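Local coordinates for projannalysin (PDB 4JIX), which is the zymogen of a minimal zinc-dependent metallopeptidase and probably hydrolyses peptide bonds once activated, at residues N30-M36 with K48-K54; K9-I15 with N59-L65. The protein carries 1 engineered substitution. All blocks are in the same frame, centred on the assembly; numbering follows the deposited sequence.

Contact 1: residues N30-M36 with K48-K54. With SO4 (sulfate ion), chain F; SO4 (sulfate ion), chain E.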
# COMPACT_ATOMS: atom_id res chain seq x y z
N ASN A 30 -8.53 3.32 -21.80
CA ASN A 30 -9.62 2.51 -21.29
C ASN A 30 -9.47 2.47 -19.78
O ASN A 30 -8.34 2.45 -19.29
CB ASN A 30 -9.58 1.09 -21.89
CG ASN A 30 -9.72 1.11 -23.39
OD1 ASN A 30 -10.75 1.53 -23.93
ND2 ASN A 30 -8.67 0.70 -24.09
N ILE A 31 -10.58 2.50 -19.05
CA ILE A 31 -10.57 2.42 -17.59
C ILE A 31 -11.29 1.14 -17.19
O ILE A 31 -12.45 0.95 -17.55
CB ILE A 31 -11.18 3.67 -16.90
CG1 ILE A 31 -10.56 4.98 -17.42
CG2 ILE A 31 -11.08 3.55 -15.36
CD1 ILE A 31 -11.43 6.20 -17.20
N GLU A 32 -10.59 0.25 -16.46
CA GLU A 32 -11.16 -1.01 -15.98
C GLU A 32 -11.12 -1.05 -14.46
O GLU A 32 -10.03 -1.05 -13.88
CB GLU A 32 -10.42 -2.22 -16.57
CG GLU A 32 -10.81 -2.62 -17.97
CD GLU A 32 -10.22 -3.94 -18.44
OE1 GLU A 32 -9.57 -4.64 -17.63
OE2 GLU A 32 -10.42 -4.28 -19.63
N ILE A 33 -12.29 -1.06 -13.82
CA ILE A 33 -12.40 -1.14 -12.37
C ILE A 33 -12.90 -2.55 -12.08
O ILE A 33 -14.06 -2.88 -12.35
CB ILE A 33 -13.28 -0.01 -11.77
CG1 ILE A 33 -12.68 1.38 -12.09
CG2 ILE A 33 -13.45 -0.17 -10.25
CD1 ILE A 33 -13.59 2.28 -12.72
N LYS A 34 -12.00 -3.41 -11.61
CA LYS A 34 -12.33 -4.81 -11.37
C LYS A 34 -11.59 -5.37 -10.14
O LYS A 34 -10.59 -4.78 -9.72
CB LYS A 34 -12.01 -5.66 -12.63
CG LYS A 34 -10.54 -5.68 -13.03
CD LYS A 34 -10.26 -6.69 -14.14
CE LYS A 34 -8.80 -7.11 -14.18
NZ LYS A 34 -8.46 -8.04 -13.06
N PRO A 35 -12.05 -6.50 -9.54
CA PRO A 35 -11.28 -7.09 -8.44
C PRO A 35 -9.93 -7.53 -8.99
O PRO A 35 -9.86 -8.09 -10.08
CB PRO A 35 -12.15 -8.26 -7.96
CG PRO A 35 -13.50 -8.07 -8.61
CD PRO A 35 -13.21 -7.36 -9.89
N MET A 36 -8.86 -7.13 -8.32
CA MET A 36 -7.49 -7.46 -8.71
C MET A 36 -6.82 -8.10 -7.51
O MET A 36 -6.89 -7.55 -6.41
CB MET A 36 -6.72 -6.21 -9.17
CG MET A 36 -7.25 -5.54 -10.44
SD MET A 36 -6.53 -3.88 -10.67
CE MET A 36 -4.90 -4.31 -11.27
N LYS A 48 -3.56 0.31 -23.70
CA LYS A 48 -3.79 1.67 -23.16
C LYS A 48 -4.92 1.59 -22.12
O LYS A 48 -5.88 2.35 -22.18
CB LYS A 48 -4.07 2.69 -24.29
CG LYS A 48 -2.80 3.27 -24.88
CD LYS A 48 -2.88 3.47 -26.39
CE LYS A 48 -1.59 4.01 -26.98
NZ LYS A 48 -0.44 3.07 -26.83
N THR A 49 -4.80 0.63 -21.20
CA THR A 49 -5.83 0.39 -20.19
C THR A 49 -5.30 0.67 -18.81
O THR A 49 -4.32 0.06 -18.36
CB THR A 49 -6.34 -1.06 -20.31
OG1 THR A 49 -6.91 -1.25 -21.60
CG2 THR A 49 -7.38 -1.41 -19.25
N LEU A 50 -5.99 1.57 -18.11
CA LEU A 50 -5.71 1.86 -16.71
C LEU A 50 -6.57 0.89 -15.92
O LEU A 50 -7.79 0.89 -16.10
CB LEU A 50 -6.04 3.35 -16.39
CG LEU A 50 -6.00 3.77 -14.90
CD1 LEU A 50 -4.59 3.78 -14.36
CD2 LEU A 50 -6.60 5.16 -14.72
N ARG A 51 -5.95 -0.00 -15.12
CA ARG A 51 -6.70 -0.97 -14.32
C ARG A 51 -6.67 -0.55 -12.86
O ARG A 51 -5.60 -0.23 -12.34
CB ARG A 51 -6.17 -2.41 -14.49
CG ARG A 51 -6.47 -2.97 -15.87
CD ARG A 51 -6.27 -4.47 -15.99
NE ARG A 51 -6.81 -4.96 -17.26
CZ ARG A 51 -6.14 -4.97 -18.41
NH1 ARG A 51 -4.89 -4.55 -18.47
NH2 ARG A 51 -6.73 -5.42 -19.52
N LEU A 52 -7.84 -0.50 -12.23
CA LEU A 52 -7.95 -0.08 -10.83
C LEU A 52 -8.70 -1.12 -10.03
O LEU A 52 -9.73 -1.62 -10.48
CB LEU A 52 -8.66 1.29 -10.70
CG LEU A 52 -8.01 2.49 -11.44
CD1 LEU A 52 -8.96 3.67 -11.47
CD2 LEU A 52 -6.68 2.89 -10.80
N ASN A 53 -8.17 -1.46 -8.84
CA ASN A 53 -8.79 -2.45 -7.97
C ASN A 53 -10.13 -1.91 -7.46
O ASN A 53 -10.19 -0.82 -6.89
CB ASN A 53 -7.84 -2.80 -6.83
CG ASN A 53 -8.41 -3.75 -5.82
OD1 ASN A 53 -9.34 -3.43 -5.07
ND2 ASN A 53 -7.80 -4.91 -5.73
N LYS A 54 -11.19 -2.69 -7.67
CA LYS A 54 -12.57 -2.35 -7.32
C LYS A 54 -12.76 -1.96 -5.84
O LYS A 54 -13.39 -0.94 -5.58
CB LYS A 54 -13.52 -3.50 -7.69
CG LYS A 54 -15.00 -3.11 -7.62
CD LYS A 54 -15.89 -4.13 -8.31
CE LYS A 54 -17.35 -3.75 -8.24
NZ LYS A 54 -17.94 -4.05 -6.91
S SO4 F . -5.36 -9.86 -11.06
O1 SO4 F . -6.12 -9.19 -12.11
O2 SO4 F . -4.61 -8.86 -10.29
O3 SO4 F . -4.41 -10.81 -11.64
O4 SO4 F . -6.29 -10.58 -10.20
S SO4 E . -3.60 -6.31 -21.50
O1 SO4 E . -4.51 -5.17 -21.40
O2 SO4 E . -2.36 -5.90 -22.15
O3 SO4 E . -3.30 -6.80 -20.16
O4 SO4 E . -4.23 -7.38 -22.27
O HOH W 1 -9.03 -3.20 -22.32

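Contact 2: residues K9-I15 with N59-L65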
# COMPACT_ATOMS: atom_id res chain seq x y z
N LYS A 9 -18.28 11.90 -2.73
CA LYS A 9 -17.16 11.23 -3.37
C LYS A 9 -17.16 11.57 -4.86
O LYS A 9 -18.20 11.45 -5.53
CB LYS A 9 -17.23 9.70 -3.14
CG LYS A 9 -15.93 9.09 -2.60
CD LYS A 9 -16.16 7.78 -1.82
CE LYS A 9 -15.50 6.55 -2.43
NZ LYS A 9 -14.02 6.51 -2.24
N LYS A 10 -16.03 12.11 -5.35
CA LYS A 10 -15.81 12.45 -6.75
C LYS A 10 -15.83 11.16 -7.55
O LYS A 10 -15.27 10.16 -7.10
CB LYS A 10 -14.47 13.20 -6.93
CG LYS A 10 -14.30 13.84 -8.32
CD LYS A 10 -12.97 14.58 -8.47
CE LYS A 10 -13.02 16.01 -7.99
NZ LYS A 10 -11.65 16.59 -7.84
N ASP A 11 -16.52 11.15 -8.70
CA ASP A 11 -16.59 9.98 -9.57
C ASP A 11 -15.19 9.63 -10.05
O ASP A 11 -14.40 10.53 -10.37
CB ASP A 11 -17.52 10.22 -10.76
CG ASP A 11 -18.01 8.94 -11.42
OD1 ASP A 11 -17.21 8.31 -12.15
OD2 ASP A 11 -19.20 8.60 -11.23
N ILE A 12 -14.86 8.33 -10.07
CA ILE A 12 -13.55 7.83 -10.46
C ILE A 12 -13.15 8.36 -11.86
O ILE A 12 -12.01 8.78 -12.03
CB ILE A 12 -13.47 6.28 -10.36
CG1 ILE A 12 -12.02 5.76 -10.51
CG2 ILE A 12 -14.48 5.55 -11.27
CD1 ILE A 12 -11.11 6.12 -9.28
N LYS A 13 -14.10 8.43 -12.81
CA LYS A 13 -13.86 8.93 -14.17
C LYS A 13 -13.44 10.41 -14.15
O LYS A 13 -12.56 10.79 -14.92
CB LYS A 13 -15.10 8.74 -15.07
CG LYS A 13 -15.75 7.34 -15.02
CD LYS A 13 -14.85 6.19 -15.53
CE LYS A 13 -15.30 4.85 -14.98
NZ LYS A 13 -14.69 3.72 -15.72
N ASP A 14 -14.01 11.21 -13.22
CA ASP A 14 -13.66 12.63 -13.06
C ASP A 14 -12.23 12.79 -12.52
O ASP A 14 -11.53 13.70 -12.96
CB ASP A 14 -14.65 13.35 -12.14
CG ASP A 14 -16.08 13.45 -12.67
OD1 ASP A 14 -17.00 13.68 -11.86
OD2 ASP A 14 -16.26 13.35 -13.91
N ILE A 15 -11.80 11.90 -11.58
CA ILE A 15 -10.45 11.94 -11.03
C ILE A 15 -9.45 11.65 -12.18
O ILE A 15 -8.46 12.38 -12.33
CB ILE A 15 -10.25 10.95 -9.84
CG1 ILE A 15 -11.24 11.24 -8.67
CG2 ILE A 15 -8.79 10.97 -9.35
CD1 ILE A 15 -11.30 10.14 -7.53
N ASN A 59 -13.38 2.37 -1.60
CA ASN A 59 -13.12 2.65 -0.19
C ASN A 59 -11.99 3.65 0.10
O ASN A 59 -11.94 4.17 1.22
CB ASN A 59 -12.83 1.34 0.54
CG ASN A 59 -14.05 0.43 0.58
OD1 ASN A 59 -14.82 0.42 1.55
ND2 ASN A 59 -14.29 -0.32 -0.49
N PHE A 60 -11.08 3.94 -0.86
CA PHE A 60 -9.99 4.88 -0.58
C PHE A 60 -10.43 6.32 -0.80
O PHE A 60 -11.20 6.57 -1.72
CB PHE A 60 -8.76 4.59 -1.47
CG PHE A 60 -7.80 3.51 -1.03
CD1 PHE A 60 -6.47 3.55 -1.40
CD2 PHE A 60 -8.24 2.42 -0.29
CE1 PHE A 60 -5.58 2.54 -1.01
CE2 PHE A 60 -7.36 1.40 0.08
CZ PHE A 60 -6.04 1.47 -0.29
N ASP A 61 -9.89 7.26 0.00
CA ASP A 61 -10.16 8.70 -0.13
C ASP A 61 -9.62 9.22 -1.48
O ASP A 61 -8.72 8.61 -2.07
CB ASP A 61 -9.53 9.48 1.04
CG ASP A 61 -10.22 9.26 2.38
OD1 ASP A 61 -11.46 9.03 2.39
OD2 ASP A 61 -9.53 9.35 3.43
N GLU A 62 -10.13 10.35 -1.94
CA GLU A 62 -9.74 10.96 -3.21
C GLU A 62 -8.24 11.21 -3.30
O GLU A 62 -7.67 10.98 -4.36
CB GLU A 62 -10.48 12.29 -3.40
CG GLU A 62 -10.42 12.76 -4.85
CD GLU A 62 -11.14 14.07 -5.08
OE1 GLU A 62 -12.17 14.32 -4.42
OE2 GLU A 62 -10.66 14.85 -5.94
N GLU A 63 -7.62 11.73 -2.23
CA GLU A 63 -6.19 12.00 -2.21
C GLU A 63 -5.38 10.73 -2.58
O GLU A 63 -4.44 10.83 -3.39
CB GLU A 63 -5.76 12.51 -0.83
CG GLU A 63 -4.24 12.58 -0.67
CD GLU A 63 -3.73 12.90 0.71
OE1 GLU A 63 -3.05 13.94 0.86
OE2 GLU A 63 -4.01 12.12 1.66
N LEU A 64 -5.75 9.55 -2.03
CA LEU A 64 -5.02 8.31 -2.34
C LEU A 64 -5.30 7.85 -3.75
O LEU A 64 -4.37 7.45 -4.44
CB LEU A 64 -5.33 7.16 -1.34
CG LEU A 64 -5.24 7.47 0.17
CD1 LEU A 64 -5.34 6.19 0.98
CD2 LEU A 64 -3.94 8.22 0.53
N LEU A 65 -6.55 7.95 -4.20
CA LEU A 65 -6.92 7.55 -5.57
C LEU A 65 -6.21 8.42 -6.62
O LEU A 65 -5.74 7.89 -7.62
CB LEU A 65 -8.45 7.61 -5.79
CG LEU A 65 -9.28 6.62 -4.97
CD1 LEU A 65 -10.76 6.89 -5.15
CD2 LEU A 65 -8.94 5.15 -5.33

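Contact 1: residues N30-M36 with K48-K54
Strand 30-34 pairs with strand 49-53 in parallel, from Asn30 beside Thr49 to Lys34 beside Asn53, where the side chains diverge; the short axes run 4.6 Å apart at 18°. The backbone bonds interlock: Glu32 N gives to Leu50 O, and Glu32 O takes Leu52 N at 2.8 Å. Glu32 and Arg51 lie side by side on one face and form a salt bridge, with Arg51 NE 2.8 Å from Glu32 OE1. The bond is bent: NE meets OE1 from above the carboxylate plane, OE1 is tilted from the guanidinium plane, and the flat groups are turned 77° apart. Thr49 CG2 sits over one face of the guanidinium, 3.9 Å above its plane. At the guanidinium edge, NH1 and NH2 both reach O1 of one sulfate, which Ser44 and Thr47 also bind. Met36 crosses Arg51 at about a right angle, its bent end (chi3 76°) setting Met36 CE 3.9 Å from Arg51 CB. On the other face Ile31 CG2 meets Leu52 CD1, and Ile33 CG1 packs on Leu52 CB. Carboxylate, methyl and sulfate probably fix the rotation of the guanidinium. Glu32 probably offsets its charge, helped in the crystal by the sulfate, likely from the crystallisation liquor.

Contact 2: residues K9-I15 with N59-L65
Lys10 and Glu62 reach across between two helix starts, their side chains crossing at a slant, and close a salt bridge with Lys10 NZ 2.8 Å from Glu62 OE2. The ammonium comes in on the syn side of that oxygen, 24° out of the carboxylate plane. Glu62 has CG anti to the backbone N (chi1 -164°) and is stretched out beyond CG, which carries the carboxylate over to the lysine. Lys10 is bent at chi3 (-87°). Lys10 CD also lies against the carboxylate, 3.4 Å from Glu62 OE2. Glu18 is a second acid partner of Lys10 NZ, so the ammonium is shared by two carboxylates. The contact joins the start of helix 12-22 to that of helix 62-78, which carries the HExxH zinc-binding motif of gluzincins further along. Asp11 caps helix 12-22, its OD1 taking Lys13 N. Next to the salt bridge the packing is apolar. Ile15 CD1 touches Glu62 CG at 3.8 Å, and the same methyl lies 4.1 Å from Leu65 CD1, the two side chains crossing at about a right angle. With an alanine at Glu62, Lys10 would probably lose one of its acid partners, and a gap would be likely to open beside Ile15 CD1. Ile12 CD1 adds a touch on Leu65 CD1 at 4.2 Å, and both residues also pack against helix 54-59, Ile12 on Val57 and Leu65 on Val56.

The centres of contacts 1 and 2 are about 14 Å apart, and the two meet directly. Helix 12-22 leads on to strand 30-34 and lies against the apolar face of the sheet. There Ile12 CG2 is 3.7 Å from Ile33 CD1, and Ile12 CG1 is 3.8 Å from Leu52 CD1. Lys13 NZ also passes Ile31 CG2 at 3.6 Å. Helix 62-78 serves both contacts: Glu62 and Leu65 belong to contact 2, while Ile69 takes Leu50 and Leu52 of contact 1 as well as Ile12 and Ile15. Further along this helix His71 and His75, with His83, bind zinc. Leu50 touches Glu72 of the HExxH motif, and the side chain of Leu50 lies about 11 Å from a zinc ion.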